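Side-chain contacts in cellulase (Uncultured bacterium, PDB 6XSO), which hydrolyses internal beta-1,4 links of cellulose as a GH5_4 endoglucanase of broad specificity that probably also acts on xylan and related plant polysaccharides: residues Glu20-Ala25 and Arg226-Val231; Pro61-Glu66 and Val107-Ala112; Ser201-Ile206 and Lys248-Lys253; Ala281-Thr286 and Val332-Ala337. One frame throughout, in Å; residues are numbered along the deposited sequence.

Interaction 1 (Glu20-Ala25 and Arg226-Val231)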
loop_
_atom_site.group_PDB
_atom_site.type_symbol
_atom_site.label_atom_id
_atom_site.label_comp_id
_atom_site.label_asym_id
_atom_site.label_seq_id
_atom_site.Cartn_x
_atom_site.Cartn_y
_atom_site.Cartn_z
ATOM N N GLU A 20 8.059 16.358 -7.541
ATOM C CA GLU A 20 7.075 16.294 -8.604
ATOM C C GLU A 20 5.685 16.180 -7.996
ATOM O O GLU A 20 5.523 15.872 -6.807
ATOM C CB GLU A 20 7.339 15.072 -9.493
ATOM C CG GLU A 20 7.209 13.753 -8.749
ATOM C CD GLU A 20 7.727 12.554 -9.518
ATOM O OE1 GLU A 20 7.857 12.621 -10.772
ATOM O OE2 GLU A 20 7.966 11.507 -8.865
ATOM N N THR A 21 4.674 16.441 -8.820
ATOM C CA THR A 21 3.310 16.238 -8.367
ATOM C C THR A 21 3.061 14.751 -8.129
ATOM O O THR A 21 3.692 13.877 -8.731
ATOM C CB THR A 21 2.288 16.738 -9.395
ATOM O OG1 THR A 21 2.383 15.974 -10.602
ATOM C CG2 THR A 21 2.487 18.221 -9.705
ATOM N N ALA A 22 2.094 14.461 -7.262
ATOM C CA ALA A 22 1.726 13.065 -7.072
ATOM C C ALA A 22 1.213 12.446 -8.362
ATOM O O ALA A 22 1.437 11.259 -8.598
ATOM C CB ALA A 22 0.687 12.941 -5.968
ATOM N N THR A 23 0.531 13.225 -9.208
ATOM C CA THR A 23 0.048 12.693 -10.480
ATOM C C THR A 23 1.212 12.196 -11.330
ATOM O O THR A 23 1.159 11.107 -11.909
ATOM C CB THR A 23 -0.777 13.748 -11.226
ATOM O OG1 THR A 23 -2.012 13.970 -10.531
ATOM C CG2 THR A 23 -1.103 13.299 -12.640
ATOM N N ASN A 24 2.287 12.985 -11.409
ATOM C CA ASN A 24 3.455 12.531 -12.162
ATOM C C ASN A 24 4.166 11.380 -11.461
ATOM O O ASN A 24 4.660 10.461 -12.131
ATOM C CB ASN A 24 4.404 13.696 -12.416
ATOM C CG ASN A 24 3.962 14.547 -13.589
ATOM O OD1 ASN A 24 3.418 14.033 -14.570
ATOM N ND2 ASN A 24 4.185 15.851 -13.496
ATOM N N ALA A 25 4.249 11.410 -10.126
ATOM C CA ALA A 25 4.885 10.301 -9.418
ATOM C C ALA A 25 4.211 8.982 -9.769
ATOM O O ALA A 25 4.874 7.988 -10.089
ATOM C CB ALA A 25 4.812 10.517 -7.911
ATOM N N ARG A 226 6.355 18.846 1.047
ATOM C CA ARG A 226 6.056 18.601 -0.356
ATOM C C ARG A 226 6.101 17.129 -0.737
ATOM O O ARG A 226 5.794 16.796 -1.889
ATOM C CB ARG A 226 7.031 19.371 -1.257
ATOM C CG ARG A 226 7.010 20.879 -1.086
ATOM C CD ARG A 226 8.175 21.509 -1.857
ATOM N NE ARG A 226 9.480 21.120 -1.316
ATOM C CZ ARG A 226 10.583 20.936 -2.040
ATOM N NH1 ARG A 226 10.561 21.084 -3.361
ATOM N NH2 ARG A 226 11.717 20.588 -1.443
ATOM N N ARG A 227 6.471 16.238 0.181
ATOM C CA ARG A 227 6.534 14.818 -0.143
ATOM C C ARG A 227 5.173 14.312 -0.615
ATOM O O ARG A 227 4.126 14.753 -0.137
ATOM C CB ARG A 227 7.003 14.018 1.078
ATOM C CG ARG A 227 7.227 12.536 0.780
ATOM C CD ARG A 227 7.828 11.776 1.959
ATOM N NE ARG A 227 9.017 12.477 2.445
ATOM C CZ ARG A 227 10.192 12.522 1.827
ATOM N NH1 ARG A 227 10.400 11.867 0.696
ATOM N NH2 ARG A 227 11.166 13.240 2.363
ATOM N N ASN A 228 5.194 13.388 -1.561
ATOM C CA ASN A 228 3.956 12.791 -2.038
ATOM C C ASN A 228 3.479 11.752 -1.042
ATOM O O ASN A 228 4.224 10.835 -0.679
ATOM C CB ASN A 228 4.194 12.260 -3.436
ATOM C CG ASN A 228 4.344 13.385 -4.420
ATOM O OD1 ASN A 228 3.576 14.347 -4.383
ATOM N ND2 ASN A 228 5.355 13.301 -5.279
ATOM N N LEU A 229 2.248 11.942 -0.569
ATOM C CA LEU A 229 1.648 11.132 0.472
ATOM C C LEU A 229 0.401 10.442 -0.061
ATOM O O LEU A 229 -0.225 10.890 -1.027
ATOM C CB LEU A 229 1.247 12.001 1.668
ATOM C CG LEU A 229 2.305 12.937 2.245
ATOM C CD1 LEU A 229 1.756 13.726 3.404
ATOM C CD2 LEU A 229 3.493 12.115 2.678
ATOM N N ILE A 230 0.058 9.324 0.561
ATOM C CA ILE A 230 -0.986 8.436 0.056
ATOM C C ILE A 230 -1.926 8.111 1.203
ATOM O O ILE A 230 -1.473 7.747 2.295
ATOM C CB ILE A 230 -0.372 7.123 -0.478
ATOM C CG1 ILE A 230 0.708 7.377 -1.520
ATOM C CG2 ILE A 230 -1.460 6.200 -1.000
ATOM C CD1 ILE A 230 1.675 6.217 -1.615
ATOM N N VAL A 231 -3.236 8.251 0.964
ATOM C CA VAL A 231 -4.258 7.877 1.941
ATOM C C VAL A 231 -5.118 6.775 1.326
ATOM O O VAL A 231 -5.416 6.806 0.122
ATOM C CB VAL A 231 -5.120 9.072 2.411
ATOM C CG1 VAL A 231 -4.262 10.055 3.177
ATOM C CG2 VAL A 231 -5.820 9.744 1.258
HETATM O O HOH W 1 7.345 11.500 -6.133
#
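Asn-228, just where the chain enters barrel strand 229-232, extends its side chain to Glu-20 in the turn that leads into helix 22-28. Its ND2 donates to the backbone O of Glu-20 over 3.0 Å, with a fairly straight N-H...O angle of 161°. The acceptor lies almost in the amide plane of Asn-228. The donor, however, sits well above the carbonyl plane of Glu-20 and not on a lone pair. On the packed side two alanine methyls lie against the Asn-228 amide. CB of Ala-22 rests 3.6 Å from OD1 of Asn-228, and CB of Ala-25 lies 3.9 Å from its ND2. OD1 itself is taken by ND1 of His-263, so both ends of the amide are used and its rotation is fixed.

In this TIM barrel, strand 229-232 is the fifth of eight parallel strands, and the segment Glu-20 to Ala-25 lies across the N-terminal end of the barrel. Thr-21 is the N-cap of the short helix there. Its OG1 accepts from the backbone N of Asn-24.

The looser side belongs to Glu-20. Its CG stays 4.0 Å from ND2 of Asn-228, and the two side chains cross at about a right angle. One water links the two polar ends: it donates to OE2 of Glu-20 (2.8 Å) and accepts from ND2 of Asn-228 (2.8 Å). Tyr-116 also bonds to OE2, and Asn-28 holds OE1.

Interaction 2 (Pro61-Glu66 and Val107-Ala112)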
loop_
_atom_site.group_PDB
_atom_site.type_symbol
_atom_site.label_atom_id
_atom_site.label_comp_id
_atom_site.label_asym_id
_atom_site.label_seq_id
_atom_site.Cartn_x
_atom_site.Cartn_y
_atom_site.Cartn_z
ATOM N N PRO A 61 13.113 -14.474 3.770
ATOM C CA PRO A 61 14.483 -14.282 4.254
ATOM C C PRO A 61 14.761 -12.818 4.569
ATOM O O PRO A 61 14.015 -11.914 4.189
ATOM C CB PRO A 61 15.326 -14.729 3.057
ATOM C CG PRO A 61 14.456 -14.328 1.858
ATOM C CD PRO A 61 13.037 -14.576 2.297
ATOM N N VAL A 62 15.872 -12.596 5.274
ATOM C CA VAL A 62 16.383 -11.241 5.449
ATOM C C VAL A 62 16.651 -10.632 4.080
ATOM O O VAL A 62 17.358 -11.216 3.251
ATOM C CB VAL A 62 17.641 -11.255 6.329
ATOM C CG1 VAL A 62 18.308 -9.885 6.342
ATOM C CG2 VAL A 62 17.285 -11.677 7.759
ATOM N N THR A 63 16.082 -9.453 3.840
ATOM C CA THR A 63 16.108 -8.860 2.508
ATOM C C THR A 63 17.515 -8.353 2.192
ATOM O O THR A 63 18.222 -7.850 3.070
ATOM C CB THR A 63 15.131 -7.695 2.468
ATOM O OG1 THR A 63 13.811 -8.109 2.885
ATOM C CG2 THR A 63 14.984 -7.107 1.060
ATOM N N LYS A 64 17.924 -8.491 0.935
ATOM C CA LYS A 64 19.224 -8.045 0.460
ATOM C C LYS A 64 19.049 -7.123 -0.733
ATOM O O LYS A 64 18.044 -7.198 -1.451
ATOM C CB LYS A 64 20.108 -9.224 0.036
ATOM C CG LYS A 64 20.544 -10.077 1.207
ATOM C CD LYS A 64 21.616 -11.059 0.824
ATOM C CE LYS A 64 21.065 -12.167 -0.040
ATOM N NZ LYS A 64 22.184 -13.030 -0.525
ATOM N N PRO A 65 20.043 -6.264 -1.005
ATOM C CA PRO A 65 19.834 -5.245 -2.046
ATOM C C PRO A 65 19.754 -5.810 -3.449
ATOM O O PRO A 65 19.123 -5.195 -4.318
ATOM C CB PRO A 65 21.024 -4.290 -1.859
ATOM C CG PRO A 65 22.049 -5.080 -1.111
ATOM C CD PRO A 65 21.258 -5.996 -0.209
ATOM N N GLU A 66 20.366 -6.967 -3.691
ATOM C CA GLU A 66 20.398 -7.519 -5.038
ATOM C C GLU A 66 19.000 -7.833 -5.550
ATOM O O GLU A 66 18.745 -7.733 -6.758
ATOM C CB GLU A 66 21.281 -8.761 -5.035
ATOM C CG GLU A 66 22.768 -8.470 -4.888
ATOM C CD GLU A 66 23.226 -7.972 -3.513
ATOM O OE1 GLU A 66 22.627 -8.320 -2.455
ATOM O OE2 GLU A 66 24.232 -7.230 -3.510
ATOM N N VAL A 107 14.581 0.537 2.563
ATOM C CA VAL A 107 14.264 1.669 1.694
ATOM C C VAL A 107 15.474 2.042 0.847
ATOM O O VAL A 107 15.353 2.274 -0.364
ATOM C CB VAL A 107 13.767 2.854 2.539
ATOM C CG1 VAL A 107 13.625 4.092 1.694
ATOM C CG2 VAL A 107 12.446 2.464 3.197
ATOM N N ASP A 108 16.658 2.103 1.474
ATOM C CA ASP A 108 17.879 2.413 0.751
ATOM C C ASP A 108 18.117 1.412 -0.369
ATOM O O ASP A 108 18.543 1.790 -1.468
ATOM C CB ASP A 108 19.068 2.422 1.718
ATOM C CG ASP A 108 19.092 3.650 2.612
ATOM O OD1 ASP A 108 18.431 4.663 2.278
ATOM O OD2 ASP A 108 19.784 3.615 3.667
ATOM N N TYR A 109 17.840 0.129 -0.117
ATOM C CA TYR A 109 18.053 -0.873 -1.155
ATOM C C TYR A 109 17.201 -0.558 -2.379
ATOM O O TYR A 109 17.610 -0.809 -3.524
ATOM C CB TYR A 109 17.626 -2.258 -0.669
ATOM C CG TYR A 109 18.358 -2.874 0.496
ATOM C CD1 TYR A 109 19.603 -2.424 0.911
ATOM C CD2 TYR A 109 17.799 -3.955 1.159
ATOM C CE1 TYR A 109 20.255 -3.025 1.986
ATOM C CE2 TYR A 109 18.439 -4.563 2.217
ATOM C CZ TYR A 109 19.651 -4.084 2.642
ATOM O OH TYR A 109 20.294 -4.683 3.716
ATOM N N VAL A 110 15.982 -0.065 -2.150
ATOM C CA VAL A 110 15.060 0.212 -3.242
ATOM C C VAL A 110 15.486 1.454 -4.010
ATOM O O VAL A 110 15.609 1.440 -5.243
ATOM C CB VAL A 110 13.628 0.362 -2.700
ATOM C CG1 VAL A 110 12.708 0.826 -3.803
ATOM C CG2 VAL A 110 13.133 -0.937 -2.071
ATOM N N VAL A 111 15.725 2.554 -3.296
ATOM C CA VAL A 111 16.026 3.801 -3.984
ATOM C C VAL A 111 17.413 3.768 -4.612
ATOM O O VAL A 111 17.695 4.564 -5.521
ATOM C CB VAL A 111 15.786 5.028 -3.078
ATOM C CG1 VAL A 111 14.326 5.085 -2.618
ATOM C CG2 VAL A 111 16.729 5.029 -1.914
ATOM N N ALA A 112 18.281 2.842 -4.185
ATOM C CA ALA A 112 19.567 2.661 -4.846
ATOM C C ALA A 112 19.407 2.282 -6.305
ATOM O O ALA A 112 20.332 2.519 -7.089
ATOM C CB ALA A 112 20.361 1.561 -4.149
HETATM O O HOH W 2 20.812 -8.014 4.102
HETATM O O HOH W 3 19.621 -2.441 -4.364
#
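This is a proline-on-tyrosine CH-pi contact, partly buried, between the loop before helix 66-73 and the C-terminal part of helix 97-111. Pro-65 lies over one face of the Tyr-109 ring. Its CD sits nearly above the ring centre, 3.8 Å from the centroid and 12° off the normal. Its CB covers the inner end of the same ring, 3.6 Å from CD1 of Tyr-109. The CG of the proline stays a little farther off, so CB and CD carry the touch. Tyr-109 CG stands beside its own backbone N, anti to the carbonyl carbon (chi1 -63°), and this turns the ring out along the loop.

In the TIM barrel, helix 66-73 lies between strands 31-34 and 78-81, and helix 97-111 between strands 78-81 and 116-119; the contact joins the entry to the first with the C-terminal part of the second. Phe-68 of helix 66-73 also touches Tyr-109.

Backbone atoms of the loop meet the ring obliquely. The O of Thr-63 approaches CE2 of Tyr-109 at 3.4 Å, and the methyl CG2 of Thr-63 is 4.2 Å from CD2. No direct hydrogen bond crosses the contact. Arg-102 instead reaches both sides, giving NH1 to the Tyr-109 hydroxyl and NH2 to the O of Thr-63. A water donates to the O of Thr-63 and has a weak, long link to the Tyr-109 OH. Another water donates to the O of Pro-65 (2.8 Å) and to the O of Tyr-109 (2.7 Å), tying the two backbones together.

Interaction 3 (Ser201-Ile206 and Lys248-Lys253)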
loop_
_atom_site.group_PDB
_atom_site.type_symbol
_atom_site.label_atom_id
_atom_site.label_comp_id
_atom_site.label_asym_id
_atom_site.label_seq_id
_atom_site.Cartn_x
_atom_site.Cartn_y
_atom_site.Cartn_z
ATOM N N SER A 201 -19.531 6.157 11.738
ATOM C CA SER A 201 -18.368 6.219 12.615
ATOM C C SER A 201 -17.109 5.843 11.859
ATOM O O SER A 201 -16.052 6.468 12.028
ATOM C CB SER A 201 -18.582 5.257 13.789
ATOM O OG SER A 201 -17.557 5.364 14.762
ATOM N N ALA A 202 -17.222 4.829 11.005
ATOM C CA ALA A 202 -16.066 4.285 10.303
ATOM C C ALA A 202 -15.485 5.290 9.326
ATOM O O ALA A 202 -14.265 5.487 9.289
ATOM C CB ALA A 202 -16.493 3.013 9.587
ATOM N N TYR A 203 -16.338 5.963 8.550
ATOM C CA TYR A 203 -15.814 6.944 7.599
ATOM C C TYR A 203 -15.292 8.186 8.306
ATOM O O TYR A 203 -14.292 8.766 7.872
ATOM C CB TYR A 203 -16.837 7.241 6.498
ATOM C CG TYR A 203 -17.200 5.985 5.731
ATOM C CD1 TYR A 203 -16.232 5.228 5.079
ATOM C CD2 TYR A 203 -18.496 5.545 5.661
ATOM C CE1 TYR A 203 -16.562 4.076 4.402
ATOM C CE2 TYR A 203 -18.830 4.391 4.978
ATOM C CZ TYR A 203 -17.855 3.649 4.352
ATOM O OH TYR A 203 -18.166 2.488 3.681
ATOM N N ASN A 204 -15.911 8.590 9.421
ATOM C CA ASN A 204 -15.320 9.663 10.214
ATOM C C ASN A 204 -13.921 9.281 10.698
ATOM O O ASN A 204 -13.011 10.124 10.727
ATOM C CB ASN A 204 -16.199 9.974 11.423
ATOM C CG ASN A 204 -17.430 10.796 11.069
ATOM O OD1 ASN A 204 -17.626 11.217 9.924
ATOM N ND2 ASN A 204 -18.287 11.018 12.064
ATOM N N ALA A 205 -13.744 8.024 11.121
ATOM C CA ALA A 205 -12.438 7.562 11.603
ATOM C C ALA A 205 -11.406 7.503 10.477
ATOM O O ALA A 205 -10.269 7.949 10.654
ATOM C CB ALA A 205 -12.572 6.191 12.262
ATOM N N ILE A 206 -11.782 6.926 9.327
ATOM C CA ILE A 206 -10.889 6.929 8.168
ATOM C C ILE A 206 -10.431 8.349 7.884
ATOM O O ILE A 206 -9.239 8.617 7.704
ATOM C CB ILE A 206 -11.583 6.311 6.939
ATOM C CG1 ILE A 206 -11.765 4.802 7.115
ATOM C CG2 ILE A 206 -10.768 6.665 5.668
ATOM C CD1 ILE A 206 -10.510 3.996 6.987
ATOM N N LYS A 248 -19.951 1.643 -3.208
ATOM C CA LYS A 248 -19.164 2.824 -3.537
ATOM C C LYS A 248 -18.868 3.692 -2.326
ATOM O O LYS A 248 -18.090 4.638 -2.456
ATOM C CB LYS A 248 -19.861 3.690 -4.586
ATOM C CG LYS A 248 -20.110 2.984 -5.937
ATOM C CD LYS A 248 -18.825 2.731 -6.672
ATOM C CE LYS A 248 -19.085 2.195 -8.093
ATOM N NZ LYS A 248 -19.571 0.778 -8.126
ATOM N N ASP A 249 -19.475 3.408 -1.170
ATOM C CA ASP A 249 -19.287 4.283 -0.014
ATOM C C ASP A 249 -17.819 4.453 0.389
ATOM O O ASP A 249 -17.448 5.577 0.754
ATOM C CB ASP A 249 -20.141 3.813 1.175
ATOM C CG ASP A 249 -21.655 3.914 0.924
ATOM O OD1 ASP A 249 -22.103 4.246 -0.192
ATOM O OD2 ASP A 249 -22.410 3.665 1.887
ATOM N N PRO A 250 -16.955 3.430 0.370
ATOM C CA PRO A 250 -15.525 3.682 0.666
ATOM C C PRO A 250 -14.893 4.721 -0.244
ATOM O O PRO A 250 -13.954 5.428 0.164
ATOM C CB PRO A 250 -14.887 2.293 0.513
ATOM C CG PRO A 250 -16.006 1.363 0.897
ATOM C CD PRO A 250 -17.238 1.989 0.237
ATOM N N LEU A 251 -15.392 4.857 -1.467
ATOM C CA LEU A 251 -14.867 5.866 -2.371
ATOM C C LEU A 251 -15.523 7.227 -2.145
ATOM O O LEU A 251 -14.836 8.249 -2.045
ATOM C CB LEU A 251 -15.080 5.456 -3.835
ATOM C CG LEU A 251 -14.641 4.069 -4.304
ATOM C CD1 LEU A 251 -14.719 3.987 -5.827
ATOM C CD2 LEU A 251 -13.237 3.690 -3.857
ATOM N N SER A 252 -16.849 7.254 -2.056
ATOM C CA SER A 252 -17.554 8.521 -2.009
ATOM C C SER A 252 -17.487 9.178 -0.647
ATOM O O SER A 252 -17.699 10.391 -0.555
ATOM C CB SER A 252 -19.021 8.329 -2.377
ATOM O OG SER A 252 -19.714 7.620 -1.361
ATOM N N LYS A 253 -17.213 8.410 0.406
ATOM C CA LYS A 253 -17.174 8.938 1.762
ATOM C C LYS A 253 -15.763 9.258 2.238
ATOM O O LYS A 253 -15.584 9.644 3.403
ATOM C CB LYS A 253 -17.849 7.951 2.726
ATOM C CG LYS A 253 -19.287 7.598 2.397
ATOM C CD LYS A 253 -20.230 8.713 2.654
ATOM C CE LYS A 253 -21.653 8.244 2.372
ATOM N NZ LYS A 253 -22.576 9.396 2.326
#
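Tyr-203 and Lys-253 bury most of the surface here, with Pro-250 next. The Tyr-203 ring projects from helix 196-219 across to the short helix 249-252. CB of Lys-253 lies over one ring face, 3.9 Å from the centroid and 21° off the normal, a CH-pi contact set toward the inner rim. CB is closest to CG of Tyr-203, at 3.6 Å. The Lys-253 chain then bends at its second torsion (chi2 -72°). Its CG stays over the same face, above CD2 of Tyr-203 at 3.9 Å, and the rest of the chain leads away.

The phenol end of Tyr-203 meets Asp-249 and Pro-250 of the short helix. Its OH is 3.6 Å from CD of Pro-250 and 3.5 Å from CB of Asp-249. The O of Asp-249 lies over the same face as Lys-253, near the rim. The hydroxyl bonds instead to the backbone N of Ala-186, and His-246 holds the Asp-249 carboxylate.

Asn-207 of helix 196-219 adds a hydrogen bond to the O of Lys-253. The short helix sits between two larger ones: Tyr-203 comes from helix 196-219, while Leu-251 packs on Tyr-296 and Phe-297 of helix 279-298. Its chain runs on to barrel strand 264-270.

Interaction 4 (Ala281-Thr286 and Val332-Ala337)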
loop_
_atom_site.group_PDB
_atom_site.type_symbol
_atom_site.label_atom_id
_atom_site.label_comp_id
_atom_site.label_asym_id
_atom_site.label_seq_id
_atom_site.Cartn_x
_atom_site.Cartn_y
_atom_site.Cartn_z
ATOM N N ALA A 281 -15.687 -11.033 -19.984
ATOM C CA ALA A 281 -16.307 -10.596 -18.741
ATOM C C ALA A 281 -15.277 -9.981 -17.800
ATOM O O ALA A 281 -15.576 -9.006 -17.089
ATOM C CB ALA A 281 -17.032 -11.774 -18.088
ATOM N N ILE A 282 -14.068 -10.559 -17.758
ATOM C CA ILE A 282 -12.992 -10.046 -16.905
ATOM C C ILE A 282 -12.616 -8.626 -17.306
ATOM O O ILE A 282 -12.452 -7.747 -16.451
ATOM C CB ILE A 282 -11.771 -10.987 -16.953
ATOM C CG1 ILE A 282 -12.101 -12.309 -16.259
ATOM C CG2 ILE A 282 -10.543 -10.337 -16.300
ATOM C CD1 ILE A 282 -11.209 -13.484 -16.662
ATOM N N ARG A 283 -12.455 -8.390 -18.614
ATOM C CA ARG A 283 -12.133 -7.045 -19.089
ATOM C C ARG A 283 -13.212 -6.051 -18.689
ATOM O O ARG A 283 -12.910 -4.922 -18.283
ATOM C CB ARG A 283 -11.937 -7.046 -20.604
ATOM C CG ARG A 283 -10.684 -7.778 -21.017
ATOM C CD ARG A 283 -10.440 -7.654 -22.509
ATOM N NE ARG A 283 -9.309 -8.467 -22.929
ATOM C CZ ARG A 283 -9.358 -9.433 -23.849
ATOM N NH1 ARG A 283 -10.489 -9.730 -24.486
ATOM N NH2 ARG A 283 -8.244 -10.092 -24.130
ATOM N N THR A 284 -14.480 -6.451 -18.797
ATOM C CA THR A 284 -15.570 -5.583 -18.362
ATOM C C THR A 284 -15.519 -5.306 -16.861
ATOM O O THR A 284 -15.763 -4.174 -16.422
ATOM C CB THR A 284 -16.899 -6.230 -18.754
ATOM O OG1 THR A 284 -16.937 -6.371 -20.177
ATOM C CG2 THR A 284 -18.056 -5.380 -18.283
ATOM N N ASP A 285 -15.216 -6.324 -16.054
ATOM C CA ASP A 285 -15.077 -6.113 -14.622
ATOM C C ASP A 285 -13.948 -5.133 -14.327
ATOM O O ASP A 285 -14.061 -4.270 -13.450
ATOM C CB ASP A 285 -14.749 -7.427 -13.920
ATOM C CG ASP A 285 -15.923 -8.358 -13.800
ATOM O OD1 ASP A 285 -17.097 -7.922 -13.922
ATOM O OD2 ASP A 285 -15.653 -9.559 -13.566
ATOM N N THR A 286 -12.830 -5.269 -15.032
ATOM C CA THR A 286 -11.726 -4.344 -14.819
ATOM C C THR A 286 -12.110 -2.933 -15.240
ATOM O O THR A 286 -11.777 -1.960 -14.551
ATOM C CB THR A 286 -10.496 -4.857 -15.569
ATOM O OG1 THR A 286 -10.052 -6.075 -14.945
ATOM C CG2 THR A 286 -9.376 -3.826 -15.551
ATOM N N VAL A 332 -3.817 -10.037 -16.531
ATOM C CA VAL A 332 -2.682 -9.148 -16.256
ATOM C C VAL A 332 -2.521 -8.131 -17.378
ATOM O O VAL A 332 -2.382 -6.923 -17.139
ATOM C CB VAL A 332 -1.396 -9.982 -16.072
ATOM C CG1 VAL A 332 -0.141 -9.134 -16.242
ATOM C CG2 VAL A 332 -1.425 -10.721 -14.736
ATOM N N ASP A 333 -2.459 -8.614 -18.617
ATOM C CA ASP A 333 -2.241 -7.716 -19.742
ATOM C C ASP A 333 -3.241 -6.567 -19.713
ATOM O O ASP A 333 -2.880 -5.398 -19.883
ATOM C CB ASP A 333 -2.438 -8.473 -21.061
ATOM C CG ASP A 333 -1.318 -9.440 -21.388
ATOM O OD1 ASP A 333 -0.292 -9.467 -20.699
ATOM O OD2 ASP A 333 -1.480 -10.198 -22.375
ATOM N N ASP A 334 -4.522 -6.903 -19.543
ATOM C CA ASP A 334 -5.579 -5.897 -19.638
ATOM C C ASP A 334 -5.630 -5.007 -18.397
ATOM O O ASP A 334 -5.909 -3.805 -18.505
ATOM C CB ASP A 334 -6.920 -6.590 -19.877
ATOM C CG ASP A 334 -8.082 -5.611 -19.897
ATOM O OD1 ASP A 334 -8.248 -4.923 -20.937
ATOM O OD2 ASP A 334 -8.804 -5.553 -18.869
ATOM N N PHE A 335 -5.409 -5.584 -17.212
ATOM C CA PHE A 335 -5.451 -4.817 -15.965
ATOM C C PHE A 335 -4.376 -3.743 -15.967
ATOM O O PHE A 335 -4.653 -2.565 -15.705
ATOM C CB PHE A 335 -5.251 -5.786 -14.797
ATOM C CG PHE A 335 -5.489 -5.183 -13.437
ATOM C CD1 PHE A 335 -6.751 -5.177 -12.890
ATOM C CD2 PHE A 335 -4.438 -4.665 -12.698
ATOM C CE1 PHE A 335 -6.963 -4.642 -11.631
ATOM C CE2 PHE A 335 -4.651 -4.141 -11.431
ATOM C CZ PHE A 335 -5.910 -4.110 -10.916
ATOM N N VAL A 336 -3.146 -4.127 -16.319
ATOM C CA VAL A 336 -2.054 -3.160 -16.373
ATOM C C VAL A 336 -2.339 -2.101 -17.422
ATOM O O VAL A 336 -2.109 -0.911 -17.189
ATOM C CB VAL A 336 -0.715 -3.882 -16.615
ATOM C CG1 VAL A 336 0.400 -2.888 -16.931
ATOM C CG2 VAL A 336 -0.355 -4.697 -15.360
ATOM N N ALA A 337 -2.840 -2.515 -18.592
ATOM C CA ALA A 337 -3.114 -1.573 -19.671
ATOM C C ALA A 337 -4.219 -0.595 -19.289
ATOM O O ALA A 337 -4.106 0.613 -19.551
ATOM C CB ALA A 337 -3.512 -2.317 -20.943
HETATM O O HOH W 4 -8.369 -7.296 -16.795
#
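Helices 281-286 and 332-337 run nearly parallel, their axes 9.9 Å apart at closest and crossing at -21°. Asp-334 sits at the centre. Its CG is anti to its backbone N (chi1 176°), which sends the carboxylate across to the other helix. There it meets the aliphatic part of Arg-283 and not the charged end: CG of Asp-334 is 3.6 Å from CG of Arg-283. The arginine chain is extended from CG to NE and crosses the carboxylate obliquely. OD1 of Asp-334 lies at the guanidinium edge, near its plane, but stays 4.2 Å from NE of Arg-283. The guanidinium and carboxylate planes are 70° apart.

Thr-286 is the other partner on its helix. Its CB is 3.8 Å from OD2 of Asp-334. Its methyl CG2 touches CD1 of Phe-335 at 4.0 Å, and OG1 lies in the plane of that ring at its edge. A water joins the polar groups, accepting from OG1 of Thr-286 (2.8 Å) and donating to OD2 of Asp-334 (2.7 Å). The inner side of the contact is aromatic, with Phe-335 stacked on Trp-309 of barrel strand 304-309.

Gln-338, of the same helix as Asp-334, gives NE2 to OD2 of Asp-334 and, across the interface, to the O of Arg-283. OD2 is thus held by the water and the Gln-338 amide. The arginine charge, beyond salt-bridge range, would probably steady the carboxylate by longer-range attraction.

All four contacts belong to one TIM barrel, but at different depths. Interaction 1 is the buried one, the only one whose segments include a barrel strand and the only one with a direct hydrogen bond between the segments. Interactions 2, 3 and 4 are partly buried and lie in the outer layer. Interactions 2 and 3 both rest a tyrosine face against aliphatic carbon, yet their centres are about 35 Å apart, on opposite sides of the chain's centre. Interaction 4 pairs two long helices through a carboxylate set against an aliphatic chain, with a water and a threonine-phenylalanine contact beside it. Its helix 279-298 also packs on the short helix of interaction 3. Waters bridge interactions 1, 2 and 4.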